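Adenylate cyclase-like protein (Chlamydia trachomatis, PDB 4QO6) is CdsD, a structural protein of the inner-membrane ring of the type III secretion system, represented by its periplasmic region of three successive domains. Local coordinates at residues A[13-18]-A[25-30]; A[19-24]-A[52-57]; A[40-43]-A[47-50]; A[69-74]-A[99-104]. One frame throughout, in Å; residues are numbered along the deposited sequence. Where two conformers were deposited one is given.

Contact 1 (A[13-18]-A[25-30]); sequences HDIEHV and VRFTFN
Ile-15 reaches from the helix 10-19 to two phenylalanines of the strand 26-30, and its branches divide the work between them. From CB, which leads toward the strand, the short branch CG2 lies over the middle of the Phe-27 ring, 3.8 Å from the ring centroid and only 1° off the ring normal. This is a CH-pi contact in its plainest form, a methyl group seated over a ring face at nearly equal distance from all six carbons. The longer branch runs through CG1 to CD1, the atom that bridges the two aromatics: CD1 stands 4.0 Å from Phe-27 CE2 and 4.0 Å from Phe-29 CB. The fork depends on the first torsion, which sets CG2 anti to the backbone N while CG1 lies beside it (chi1 -58°). Leu-36 of the neighbouring strand 35-39 also touches both Ile-15 and Phe-27, and Phe-60 adds to the packing around Ile-15. The result is the apolar helix-on-sheet interface of a mixed alpha-beta domain, consistent with the BON clan, in which alternate strand residues meet the helix packed on them.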
loop_
_atom_site.group_PDB
_atom_site.type_symbol
_atom_site.label_atom_id
_atom_site.label_comp_id
_atom_site.label_asym_id
_atom_site.label_seq_id
_atom_site.Cartn_x
_atom_site.Cartn_y
_atom_site.Cartn_z
ATOM N N HIS A 13 -24.363 -23.151 -20.058
ATOM C CA HIS A 13 -24.744 -21.760 -20.123
ATOM C C HIS A 13 -25.420 -21.270 -18.827
ATOM O O HIS A 13 -25.157 -20.151 -18.383
ATOM C CB HIS A 13 -25.597 -21.500 -21.381
ATOM C CG HIS A 13 -24.786 -21.406 -22.636
ATOM N ND1 HIS A 13 -24.538 -22.490 -23.450
ATOM C CD2 HIS A 13 -24.138 -20.358 -23.202
ATOM C CE1 HIS A 13 -23.777 -22.116 -24.465
ATOM N NE2 HIS A 13 -23.525 -20.825 -24.341
ATOM N N ASP A 14 -26.266 -22.095 -18.221
ATOM C CA ASP A 14 -26.895 -21.752 -16.951
ATOM C C ASP A 14 -25.869 -21.605 -15.777
ATOM O O ASP A 14 -25.924 -20.649 -15.020
ATOM C CB ASP A 14 -27.969 -22.837 -16.560
ATOM C CG ASP A 14 -29.285 -22.769 -17.413
ATOM O OD1 ASP A 14 -29.365 -21.997 -18.405
ATOM O OD2 ASP A 14 -30.242 -23.490 -17.062
ATOM N N ILE A 15 -24.969 -22.571 -15.590
ATOM C CA ILE A 15 -23.883 -22.411 -14.608
ATOM C C ILE A 15 -23.014 -21.157 -14.884
ATOM O O ILE A 15 -22.801 -20.339 -13.988
ATOM C CB ILE A 15 -22.959 -23.660 -14.543
ATOM C CG1 ILE A 15 -23.760 -24.921 -14.185
ATOM C CG2 ILE A 15 -21.875 -23.461 -13.476
ATOM C CD1 ILE A 15 -23.010 -26.187 -14.547
ATOM N N GLU A 16 -22.585 -20.976 -16.117
ATOM C CA GLU A 16 -21.817 -19.761 -16.479
ATOM C C GLU A 16 -22.511 -18.450 -16.160
ATOM O O GLU A 16 -21.845 -17.476 -15.778
ATOM C CB GLU A 16 -21.444 -19.744 -17.965
ATOM C CG GLU A 16 -20.356 -20.732 -18.317
ATOM C CD GLU A 16 -20.103 -20.854 -19.815
ATOM O OE1 GLU A 16 -20.681 -20.085 -20.639
ATOM O OE2 GLU A 16 -19.325 -21.761 -20.162
ATOM N N HIS A 17 -23.835 -18.404 -16.337
ATOM C CA HIS A 17 -24.576 -17.146 -16.114
ATOM C C HIS A 17 -24.398 -16.747 -14.637
ATOM O O HIS A 17 -24.277 -15.580 -14.257
ATOM C CB HIS A 17 -26.058 -17.338 -16.464
ATOM C CG HIS A 17 -26.929 -16.187 -16.068
ATOM N ND1 HIS A 17 -26.956 -15.000 -16.771
ATOM C CD2 HIS A 17 -27.836 -16.058 -15.067
ATOM C CE1 HIS A 17 -27.809 -14.171 -16.195
ATOM N NE2 HIS A 17 -28.369 -14.794 -15.167
ATOM N N VAL A 18 -24.371 -17.757 -13.799
ATOM C CA VAL A 18 -24.134 -17.545 -12.393
ATOM C C VAL A 18 -22.651 -17.219 -12.201
ATOM O O VAL A 18 -22.305 -16.118 -11.789
ATOM C CB VAL A 18 -24.570 -18.747 -11.576
ATOM C CG1 VAL A 18 -24.419 -18.448 -10.101
ATOM C CG2 VAL A 18 -26.030 -19.096 -11.813
ATOM N N VAL A 25 -13.952 -17.419 -10.220
ATOM C CA VAL A 25 -14.595 -18.660 -9.835
ATOM C C VAL A 25 -14.600 -19.589 -11.026
ATOM O O VAL A 25 -14.835 -19.135 -12.177
ATOM C CB VAL A 25 -15.942 -18.469 -9.286
ATOM C CG1 VAL A 25 -16.623 -19.821 -9.069
ATOM C CG2 VAL A 25 -15.869 -17.707 -7.989
ATOM N N ARG A 26 -14.230 -20.851 -10.758
ATOM C CA ARG A 26 -14.235 -21.957 -11.719
ATOM C C ARG A 26 -15.060 -23.137 -11.202
ATOM O O ARG A 26 -15.440 -23.174 -10.052
ATOM C CB ARG A 26 -12.796 -22.405 -12.019
ATOM C CG ARG A 26 -11.854 -21.291 -12.505
ATOM C CD ARG A 26 -12.252 -20.728 -13.903
ATOM N NE ARG A 26 -11.275 -19.692 -14.344
ATOM C CZ ARG A 26 -11.419 -18.390 -14.207
ATOM N NH1 ARG A 26 -12.522 -17.877 -13.687
ATOM N NH2 ARG A 26 -10.485 -17.559 -14.647
ATOM N N PHE A 27 -15.347 -24.109 -12.035
ATOM C CA PHE A 27 -16.163 -25.295 -11.636
ATOM C C PHE A 27 -15.918 -26.524 -12.482
ATOM O O PHE A 27 -15.418 -26.435 -13.583
ATOM C CB PHE A 27 -17.678 -24.989 -11.811
ATOM C CG PHE A 27 -18.102 -24.881 -13.260
ATOM C CD1 PHE A 27 -17.860 -23.734 -13.974
ATOM C CD2 PHE A 27 -18.732 -25.943 -13.911
ATOM C CE1 PHE A 27 -18.270 -23.584 -15.334
ATOM C CE2 PHE A 27 -19.130 -25.824 -15.271
ATOM C CZ PHE A 27 -18.888 -24.649 -15.980
ATOM N N THR A 28 -16.448 -27.635 -12.011
ATOM C CA THR A 28 -16.608 -28.848 -12.796
ATOM C C THR A 28 -17.938 -29.387 -12.344
ATOM O O THR A 28 -18.296 -29.217 -11.193
ATOM C CB THR A 28 -15.475 -29.921 -12.559
ATOM O OG1 THR A 28 -15.467 -30.354 -11.193
ATOM C CG2 THR A 28 -14.092 -29.319 -12.882
ATOM N N PHE A 29 -18.702 -29.945 -13.285
ATOM C CA PHE A 29 -20.054 -30.423 -13.009
ATOM C C PHE A 29 -20.086 -31.859 -13.470
ATOM O O PHE A 29 -19.822 -32.146 -14.638
ATOM C CB PHE A 29 -21.152 -29.612 -13.745
ATOM C CG PHE A 29 -22.542 -30.210 -13.591
ATOM C CD1 PHE A 29 -23.177 -30.213 -12.349
ATOM C CD2 PHE A 29 -23.192 -30.811 -14.665
ATOM C CE1 PHE A 29 -24.428 -30.799 -12.181
ATOM C CE2 PHE A 29 -24.458 -31.402 -14.508
ATOM C CZ PHE A 29 -25.065 -31.389 -13.265
ATOM N N ASN A 30 -20.368 -32.745 -12.527
ATOM C CA ASN A 30 -20.421 -34.172 -12.777
ATOM C C ASN A 30 -21.857 -34.622 -12.992
ATOM O O ASN A 30 -22.551 -34.937 -12.045
ATOM C CB ASN A 30 -19.809 -34.926 -11.600
ATOM C CG ASN A 30 -19.885 -36.436 -11.759
ATOM O OD1 ASN A 30 -20.399 -36.959 -12.754
ATOM N ND2 ASN A 30 -19.387 -37.139 -10.760
#

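Contact 2 (A[19-24]-A[52-57]); sequences IQQFPT and LYKVDA
Gln-21 and Lys-54 meet through similar torsions: in both, CG stands anti to the carbonyl carbon and beside the backbone N (chi1 -54° in Gln-21, -65° in Lys-54), and each chain runs on extended from there. The lysine stretches its full length out of the helix 45-56 toward the loop that follows the helix 10-19, while the glutamine comes to meet it at about a right angle. The pair thus joins that loop to the helix 45-56 on the surface of the first (PD1) domain. Their ends approach with Gln-21 OE1 3.2 Å from Lys-54 NZ, the amide oxygen facing the ammonium group. The two ends of the amide have different tasks, since NE2 of Gln-21 is hydrogen-bonded to the backbone oxygen of His-17, one turn back in the preceding helix. That bond helps fix the rotation of the amide and is consistent with OE1, rather than NE2, being presented to the lysine. The backbone beneath is shaped by a type I turn from Ile-19 to Phe-22, closed by Phe-22 N to Ile-19 O at 2.8 Å. The inner part of the Lys-54 chain touches Val-18, as does its neighbour Val-55, so an apolar base underlies the polar end. Both Gln-21 and Lys-54 are exposed, and their chemistry would probably give at most a weak electrostatic attraction at the surface, between an amide dipole and a probably charged lysine.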
loop_
_atom_site.group_PDB
_atom_site.type_symbol
_atom_site.label_atom_id
_atom_site.label_comp_id
_atom_site.label_asym_id
_atom_site.label_seq_id
_atom_site.Cartn_x
_atom_site.Cartn_y
_atom_site.Cartn_z
ATOM N N ILE A 19 -21.758 -18.151 -12.506
ATOM C CA ILE A 19 -20.388 -18.014 -11.989
ATOM C C ILE A 19 -19.616 -16.823 -12.603
ATOM O O ILE A 19 -18.769 -16.230 -11.928
ATOM C CB ILE A 19 -19.601 -19.327 -12.061
ATOM C CG1 ILE A 19 -19.318 -19.728 -13.497
ATOM C CG2 ILE A 19 -20.337 -20.432 -11.320
ATOM C CD1 ILE A 19 -17.966 -20.363 -13.604
ATOM N N GLN A 20 -20.031 -16.370 -13.806
ATOM C CA GLN A 20 -19.462 -15.161 -14.490
ATOM C C GLN A 20 -19.558 -13.906 -13.663
ATOM O O GLN A 20 -18.762 -12.977 -13.831
ATOM C CB GLN A 20 -20.158 -14.876 -15.829
ATOM C CG GLN A 20 -21.575 -14.307 -15.720
ATOM C CD GLN A 20 -22.115 -13.751 -17.057
ATOM O OE1 GLN A 20 -22.746 -14.482 -17.826
ATOM N NE2 GLN A 20 -21.841 -12.456 -17.340
ATOM N N GLN A 21 -20.531 -13.872 -12.758
ATOM C CA GLN A 21 -20.662 -12.734 -11.865
ATOM C C GLN A 21 -19.628 -12.667 -10.744
ATOM O O GLN A 21 -19.597 -11.682 -9.991
ATOM C CB GLN A 21 -22.079 -12.699 -11.296
ATOM C CG GLN A 21 -23.156 -12.715 -12.431
ATOM C CD GLN A 21 -24.558 -12.884 -11.876
ATOM O OE1 GLN A 21 -24.945 -12.137 -10.947
ATOM N NE2 GLN A 21 -25.321 -13.887 -12.393
ATOM N N PHE A 22 -18.822 -13.727 -10.605
ATOM C CA PHE A 22 -17.854 -13.899 -9.516
ATOM C C PHE A 22 -16.546 -14.193 -10.218
ATOM O O PHE A 22 -16.221 -15.328 -10.579
ATOM C CB PHE A 22 -18.341 -15.026 -8.663
ATOM C CG PHE A 22 -19.716 -14.766 -8.045
ATOM C CD1 PHE A 22 -19.852 -13.985 -6.899
ATOM C CD2 PHE A 22 -20.842 -15.316 -8.580
ATOM C CE1 PHE A 22 -21.105 -13.760 -6.335
ATOM C CE2 PHE A 22 -22.106 -15.083 -8.027
ATOM C CZ PHE A 22 -22.240 -14.313 -6.912
ATOM N N PRO A 23 -15.823 -13.153 -10.569
ATOM C CA PRO A 23 -14.601 -13.435 -11.321
ATOM C C PRO A 23 -13.613 -14.268 -10.430
ATOM O O PRO A 23 -13.661 -14.148 -9.197
ATOM C CB PRO A 23 -14.012 -12.031 -11.603
ATOM C CG PRO A 23 -15.121 -11.059 -11.353
ATOM C CD PRO A 23 -16.031 -11.717 -10.332
ATOM N N THR A 24 -12.797 -15.065 -11.112
ATOM C CA THR A 24 -11.914 -16.130 -10.604
ATOM C C THR A 24 -12.627 -17.422 -10.270
ATOM O O THR A 24 -11.953 -18.453 -9.970
ATOM C CB THR A 24 -11.072 -15.756 -9.413
ATOM O OG1 THR A 24 -11.908 -15.676 -8.272
ATOM C CG2 THR A 24 -10.336 -14.424 -9.592
ATOM N N LEU A 52 -23.367 -19.400 -3.598
ATOM C CA LEU A 52 -23.850 -20.742 -3.268
ATOM C C LEU A 52 -25.358 -20.937 -3.421
ATOM O O LEU A 52 -25.810 -22.003 -3.776
ATOM C CB LEU A 52 -23.495 -21.162 -1.856
ATOM C CG LEU A 52 -22.010 -21.160 -1.552
ATOM C CD1 LEU A 52 -21.870 -21.203 -0.032
ATOM C CD2 LEU A 52 -21.277 -22.302 -2.242
ATOM N N TYR A 53 -26.121 -19.935 -3.067
ATOM C CA TYR A 53 -27.564 -20.052 -3.157
ATOM C C TYR A 53 -28.097 -19.916 -4.576
ATOM O O TYR A 53 -29.129 -20.512 -4.876
ATOM C CB TYR A 53 -28.275 -19.106 -2.170
ATOM C CG TYR A 53 -28.389 -19.826 -0.850
ATOM C CD1 TYR A 53 -27.253 -20.036 -0.051
ATOM C CD2 TYR A 53 -29.611 -20.381 -0.424
ATOM C CE1 TYR A 53 -27.328 -20.740 1.133
ATOM C CE2 TYR A 53 -29.695 -21.081 0.777
ATOM C CZ TYR A 53 -28.546 -21.252 1.541
ATOM O OH TYR A 53 -28.600 -21.928 2.725
ATOM N N LYS A 54 -27.421 -19.139 -5.422
ATOM C CA LYS A 54 -27.766 -19.096 -6.839
ATOM C C LYS A 54 -27.443 -20.358 -7.569
ATOM O O LYS A 54 -28.216 -20.753 -8.408
ATOM C CB LYS A 54 -27.126 -17.945 -7.545
ATOM C CG LYS A 54 -27.613 -16.596 -7.055
ATOM C CD LYS A 54 -26.909 -15.505 -7.851
ATOM C CE LYS A 54 -27.621 -14.167 -7.751
ATOM N NZ LYS A 54 -26.829 -13.181 -8.533
ATOM N N VAL A 55 -26.315 -21.012 -7.292
ATOM C CA VAL A 55 -26.044 -22.268 -8.013
ATOM C C VAL A 55 -26.966 -23.380 -7.488
ATOM O O VAL A 55 -27.465 -24.198 -8.244
ATOM C CB VAL A 55 -24.573 -22.739 -7.958
ATOM C CG1 VAL A 55 -23.659 -21.673 -8.509
ATOM C CG2 VAL A 55 -24.181 -23.098 -6.552
ATOM N N ASP A 56 -27.194 -23.399 -6.191
ATOM C CA ASP A 56 -28.091 -24.378 -5.625
ATOM C C ASP A 56 -29.477 -24.336 -6.278
ATOM O O ASP A 56 -30.023 -25.390 -6.584
ATOM C CB ASP A 56 -28.217 -24.193 -4.115
ATOM C CG ASP A 56 -28.626 -25.473 -3.420
ATOM O OD1 ASP A 56 -27.959 -26.509 -3.700
ATOM O OD2 ASP A 56 -29.595 -25.434 -2.617
ATOM N N ALA A 57 -30.023 -23.123 -6.478
ATOM C CA ALA A 57 -31.293 -22.894 -7.210
ATOM C C ALA A 57 -31.379 -23.561 -8.583
ATOM O O ALA A 57 -32.478 -23.679 -9.128
ATOM C CB ALA A 57 -31.529 -21.399 -7.426
#

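Contact 3 (A[40-43]-A[47-50]); sequences GHVR and DKSE
Arg-43 and Asp-47 form a salt bridge beside a small apolar contact, so that packed and polar parts adjoin. The packed part belongs to Val-42, whose side chain is buried against the first turn of the helix 45-56: its CB lies 4.1 Å from Asp-47 CB, and CG2 touches Lys-48 CB at 3.9 Å. On the solvent side the arginine leaves its backbone extended, then bends at chi3 (56°), turning the guanidinium back along the carboxylate. The grip is side-on. NE binds Asp-47 OD2 at 3.0 Å, tilted from the guanidinium plane, while NH2 meets the syn lone pair of Asp-47 OD1 at 3.2 Å, nearly in that plane and almost straight, at 169°. The two flat groups are 24° from coplanar. A water adds a further link, accepting from Arg-43 N and donating to Asp-47 OD2, which thus reaches the arginine backbone through the water and its side chain directly. The end of Lys-48 leads away from this cluster to a salt bridge with Asp-66 on the strand 63-70. The whole lies at the entry of a beta-alpha-beta unit, where the strand 41-42 gives way to the helix 45-56 before the strand 63-70.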
loop_
_atom_site.group_PDB
_atom_site.type_symbol
_atom_site.label_atom_id
_atom_site.label_comp_id
_atom_site.label_asym_id
_atom_site.label_seq_id
_atom_site.Cartn_x
_atom_site.Cartn_y
_atom_site.Cartn_z
ATOM N N GLY A 40 -12.095 -21.109 -6.290
ATOM C CA GLY A 40 -11.615 -19.722 -6.604
ATOM C C GLY A 40 -11.835 -18.776 -5.417
ATOM O O GLY A 40 -11.811 -19.255 -4.305
ATOM N N HIS A 41 -12.020 -17.454 -5.643
ATOM C CA HIS A 41 -12.114 -16.394 -4.631
ATOM C C HIS A 41 -13.383 -15.538 -4.822
ATOM O O HIS A 41 -13.754 -15.209 -5.988
ATOM C CB HIS A 41 -10.932 -15.423 -4.789
ATOM C CG HIS A 41 -9.590 -16.073 -4.619
ATOM N ND1 HIS A 41 -8.872 -16.017 -3.446
ATOM C CD2 HIS A 41 -8.864 -16.831 -5.467
ATOM C CE1 HIS A 41 -7.755 -16.706 -3.585
ATOM N NE2 HIS A 41 -7.726 -17.201 -4.812
ATOM N N VAL A 42 -13.963 -15.113 -3.696
ATOM C CA VAL A 42 -14.943 -14.029 -3.643
ATOM C C VAL A 42 -14.473 -12.976 -2.661
ATOM O O VAL A 42 -13.631 -13.254 -1.783
ATOM C CB VAL A 42 -16.390 -14.498 -3.276
ATOM C CG1 VAL A 42 -16.927 -15.478 -4.310
ATOM C CG2 VAL A 42 -16.402 -15.169 -1.951
ATOM N N ARG A 43 -15.008 -11.756 -2.826
ATOM C CA ARG A 43 -14.702 -10.591 -1.907
ATOM C C ARG A 43 -14.928 -10.902 -0.396
ATOM O O ARG A 43 -14.062 -10.596 0.419
ATOM C CB ARG A 43 -15.560 -9.388 -2.336
ATOM C CG ARG A 43 -15.354 -8.104 -1.533
ATOM C CD ARG A 43 -16.138 -6.930 -2.065
ATOM N NE ARG A 43 -17.571 -7.267 -2.118
ATOM C CZ ARG A 43 -18.576 -6.396 -2.232
ATOM N NH1 ARG A 43 -18.364 -5.077 -2.279
ATOM N NH2 ARG A 43 -19.821 -6.864 -2.256
ATOM N N ASP A 47 -20.866 -12.195 -0.441
ATOM C CA ASP A 47 -20.783 -12.702 -1.786
ATOM C C ASP A 47 -20.784 -14.242 -1.876
ATOM O O ASP A 47 -21.365 -14.821 -2.788
ATOM C CB ASP A 47 -19.592 -12.097 -2.545
ATOM C CG ASP A 47 -19.651 -10.566 -2.618
ATOM O OD1 ASP A 47 -20.697 -9.945 -2.270
ATOM O OD2 ASP A 47 -18.661 -9.944 -3.054
ATOM N N LYS A 48 -20.139 -14.933 -0.932
ATOM C CA LYS A 48 -20.076 -16.359 -0.990
ATOM C C LYS A 48 -21.483 -16.951 -0.853
ATOM O O LYS A 48 -21.849 -17.899 -1.538
ATOM C CB LYS A 48 -19.187 -16.843 0.119
ATOM C CG LYS A 48 -18.823 -18.322 0.084
ATOM C CD LYS A 48 -17.556 -18.431 0.952
ATOM C CE LYS A 48 -16.859 -19.747 0.862
ATOM N NZ LYS A 48 -17.826 -20.786 1.231
ATOM N N SER A 49 -22.267 -16.415 0.071
ATOM C CA SER A 49 -23.621 -16.916 0.254
ATOM C C SER A 49 -24.500 -16.660 -0.994
ATOM O O SER A 49 -25.294 -17.508 -1.348
ATOM C CB SER A 49 -24.271 -16.299 1.505
ATOM O OG SER A 49 -23.644 -16.834 2.679
ATOM N N GLU A 50 -24.335 -15.515 -1.639
ATOM C CA GLU A 50 -25.039 -15.243 -2.888
ATOM C C GLU A 50 -24.672 -16.298 -3.938
ATOM O O GLU A 50 -25.563 -16.849 -4.601
ATOM C CB GLU A 50 -24.719 -13.864 -3.464
ATOM C CG GLU A 50 -25.598 -12.688 -3.035
ATOM C CD GLU A 50 -24.928 -11.348 -3.383
ATOM O OE1 GLU A 50 -24.301 -11.263 -4.470
ATOM O OE2 GLU A 50 -24.991 -10.382 -2.596
HETATM O O HOH W 1 -16.882 -11.540 -4.982
#

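Contact 4 (A[69-74]-A[99-104]); sequences IDDEAV and GIFVIS
The ring of Phe-101 pushes its CZ and CE1 corner into the start of the helix 71-83, where the backbone oxygen of Asp-71 lies at the ring edge, in plane, 3.8 Å from Phe-101 CE1. The second flat group, the Asp-71 carboxylate, is turned 63° from the ring, and its OD1 stands obliquely 3.5 Å from Phe-101 CZ. Val-74, one turn further along the helix, brings CG1 against the same corner, 3.9 Å from Phe-101 CZ. Elsewhere the ring meets Phe-124 edge-to-face and touches Trp-75 and Leu-130, so the ring as a whole belongs to a larger, mainly apolar cluster.

The polar half of the contact is carried by the other oxygen of Asp-71. With CG beside the backbone N (chi1 -72°), the carboxylate is directed across to the loop before the strand 100-107, and OD2 accepts from Gly-99 N at 2.8 Å. The bond is nearly straight, at 170°, and arrives on the syn side, close to the carboxylate plane. OD1 is held separately by His-41 ND1, so each oxygen of this buried group has a partner, an arrangement that would probably stabilise a negative charge there. Just before it, Asp-70 occupies the N-cap position, its OD1 accepting weakly from the backbone N of Glu-72 and of Ala-73. The contact packs the first turn of an N-capped helix on a strand of the second mixed alpha-beta domain, of the BON clan, while the His-41 bond and the direct run from strand 63-70 into the helix tie it to the first.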
loop_
_atom_site.group_PDB
_atom_site.type_symbol
_atom_site.label_atom_id
_atom_site.label_comp_id
_atom_site.label_asym_id
_atom_site.label_seq_id
_atom_site.Cartn_x
_atom_site.Cartn_y
_atom_site.Cartn_z
ATOM N N ILE A 69 -12.574 -19.492 -1.607
ATOM C CA ILE A 69 -11.932 -18.648 -0.603
ATOM C C ILE A 69 -12.669 -17.308 -0.376
ATOM O O ILE A 69 -12.968 -16.553 -1.330
ATOM C CB ILE A 69 -10.502 -18.317 -1.072
ATOM C CG1 ILE A 69 -9.678 -19.612 -1.381
ATOM C CG2 ILE A 69 -9.793 -17.437 -0.085
ATOM C CD1 ILE A 69 -9.785 -20.694 -0.311
ATOM N N ASP A 70 -12.945 -17.015 0.888
ATOM C CA ASP A 70 -13.427 -15.718 1.327
ATOM C C ASP A 70 -12.187 -14.810 1.555
ATOM O O ASP A 70 -11.448 -14.923 2.534
ATOM C CB ASP A 70 -14.245 -15.933 2.593
ATOM C CG ASP A 70 -14.604 -14.636 3.319
ATOM O OD1 ASP A 70 -14.108 -13.581 2.913
ATOM O OD2 ASP A 70 -15.419 -14.695 4.288
ATOM N N ASP A 71 -11.900 -13.954 0.610
ATOM C CA ASP A 71 -10.684 -13.155 0.680
ATOM C C ASP A 71 -10.642 -12.262 1.923
ATOM O O ASP A 71 -9.549 -12.009 2.455
ATOM C CB ASP A 71 -10.500 -12.341 -0.581
ATOM C CG ASP A 71 -10.110 -13.181 -1.786
ATOM O OD1 ASP A 71 -9.720 -14.353 -1.637
ATOM O OD2 ASP A 71 -10.146 -12.656 -2.912
ATOM N N GLU A 72 -11.809 -11.821 2.409
ATOM C CA GLU A 72 -11.874 -10.944 3.609
ATOM C C GLU A 72 -11.344 -11.640 4.873
ATOM O O GLU A 72 -10.651 -11.027 5.660
ATOM C CB GLU A 72 -13.316 -10.461 3.839
ATOM C CG GLU A 72 -13.515 -9.341 4.806
ATOM C CD GLU A 72 -15.010 -9.006 5.058
ATOM O OE1 GLU A 72 -15.844 -9.853 5.579
ATOM O OE2 GLU A 72 -15.337 -7.860 4.708
ATOM N N ALA A 73 -11.727 -12.894 5.075
ATOM C CA ALA A 73 -11.249 -13.712 6.188
ATOM C C ALA A 73 -9.750 -13.825 6.048
ATOM O O ALA A 73 -9.060 -13.723 7.012
ATOM C CB ALA A 73 -11.881 -15.120 6.186
ATOM N N VAL A 74 -9.271 -14.018 4.824
ATOM C CA VAL A 74 -7.827 -14.095 4.534
ATOM C C VAL A 74 -7.011 -12.887 4.908
ATOM O O VAL A 74 -6.081 -13.013 5.729
ATOM C CB VAL A 74 -7.515 -14.494 3.105
ATOM C CG1 VAL A 74 -6.013 -14.541 2.897
ATOM C CG2 VAL A 74 -8.138 -15.883 2.759
ATOM N N GLY A 99 -9.104 -12.413 -5.530
ATOM C CA GLY A 99 -7.872 -12.972 -5.998
ATOM C C GLY A 99 -6.690 -12.025 -6.096
ATOM O O GLY A 99 -5.638 -12.466 -6.506
ATOM N N ILE A 100 -6.815 -10.776 -5.677
ATOM C CA ILE A 100 -5.672 -9.846 -5.660
ATOM C C ILE A 100 -5.505 -9.348 -4.227
ATOM O O ILE A 100 -6.460 -8.766 -3.672
ATOM C CB ILE A 100 -5.883 -8.565 -6.516
ATOM C CG1 ILE A 100 -6.285 -8.848 -7.976
ATOM C CG2 ILE A 100 -4.621 -7.731 -6.534
ATOM C CD1 ILE A 100 -5.292 -9.667 -8.770
ATOM N N PHE A 101 -4.304 -9.571 -3.649
ATOM C CA PHE A 101 -3.965 -9.064 -2.314
ATOM C C PHE A 101 -2.861 -7.987 -2.418
ATOM O O PHE A 101 -1.915 -8.131 -3.205
ATOM C CB PHE A 101 -3.501 -10.199 -1.378
ATOM C CG PHE A 101 -4.576 -11.213 -1.104
ATOM C CD1 PHE A 101 -5.551 -10.968 -0.159
ATOM C CD2 PHE A 101 -4.685 -12.314 -1.862
ATOM C CE1 PHE A 101 -6.562 -11.848 0.065
ATOM C CE2 PHE A 101 -5.665 -13.226 -1.614
ATOM C CZ PHE A 101 -6.609 -12.982 -0.665
ATOM N N VAL A 102 -2.993 -6.935 -1.591
ATOM C CA VAL A 102 -2.120 -5.777 -1.591
ATOM C C VAL A 102 -1.629 -5.543 -0.169
ATOM O O VAL A 102 -2.434 -5.478 0.755
ATOM C CB VAL A 102 -2.864 -4.514 -2.044
ATOM C CG1 VAL A 102 -1.947 -3.295 -1.968
ATOM C CG2 VAL A 102 -3.383 -4.677 -3.477
ATOM N N ILE A 103 -0.315 -5.464 0.004
ATOM C CA ILE A 103 0.309 -5.268 1.312
ATOM C C ILE A 103 0.913 -3.851 1.283
ATOM O O ILE A 103 1.647 -3.501 0.340
ATOM C CB ILE A 103 1.378 -6.374 1.631
ATOM C CG1 ILE A 103 2.022 -6.173 3.004
ATOM C CG2 ILE A 103 2.514 -6.413 0.634
ATOM C CD1 ILE A 103 1.253 -6.868 4.085
ATOM N N SER A 104 0.641 -3.046 2.320
ATOM C CA SER A 104 1.003 -1.624 2.268
ATOM C C SER A 104 1.418 -1.137 3.622
ATOM O O SER A 104 1.138 -1.789 4.604
ATOM C CB SER A 104 -0.177 -0.786 1.726
ATOM O OG SER A 104 -1.231 -0.880 2.648
#

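How the contacts relate
The four contacts run from the outer end of the first domain to its border with the second. Contacts 1 and 2 have centres about 8 Å apart and alternate along the chain, while contact 3 is nested inside the loop closed by contact 2, also about 8 Å from it, and shares the helix 45-56. Contact 4 follows in series, about 12 Å from contact 3 between centres and about 23 Å from contact 1. Contacts 1, 3 and 4 all reach the four-stranded sheet, whose neighbouring strands 41-42 and 63-70 link contacts 3 and 4. The strand 63-70, last of these along the chain, runs directly into the helix 71-83 of the second domain, consistent with the extended periplasmic region.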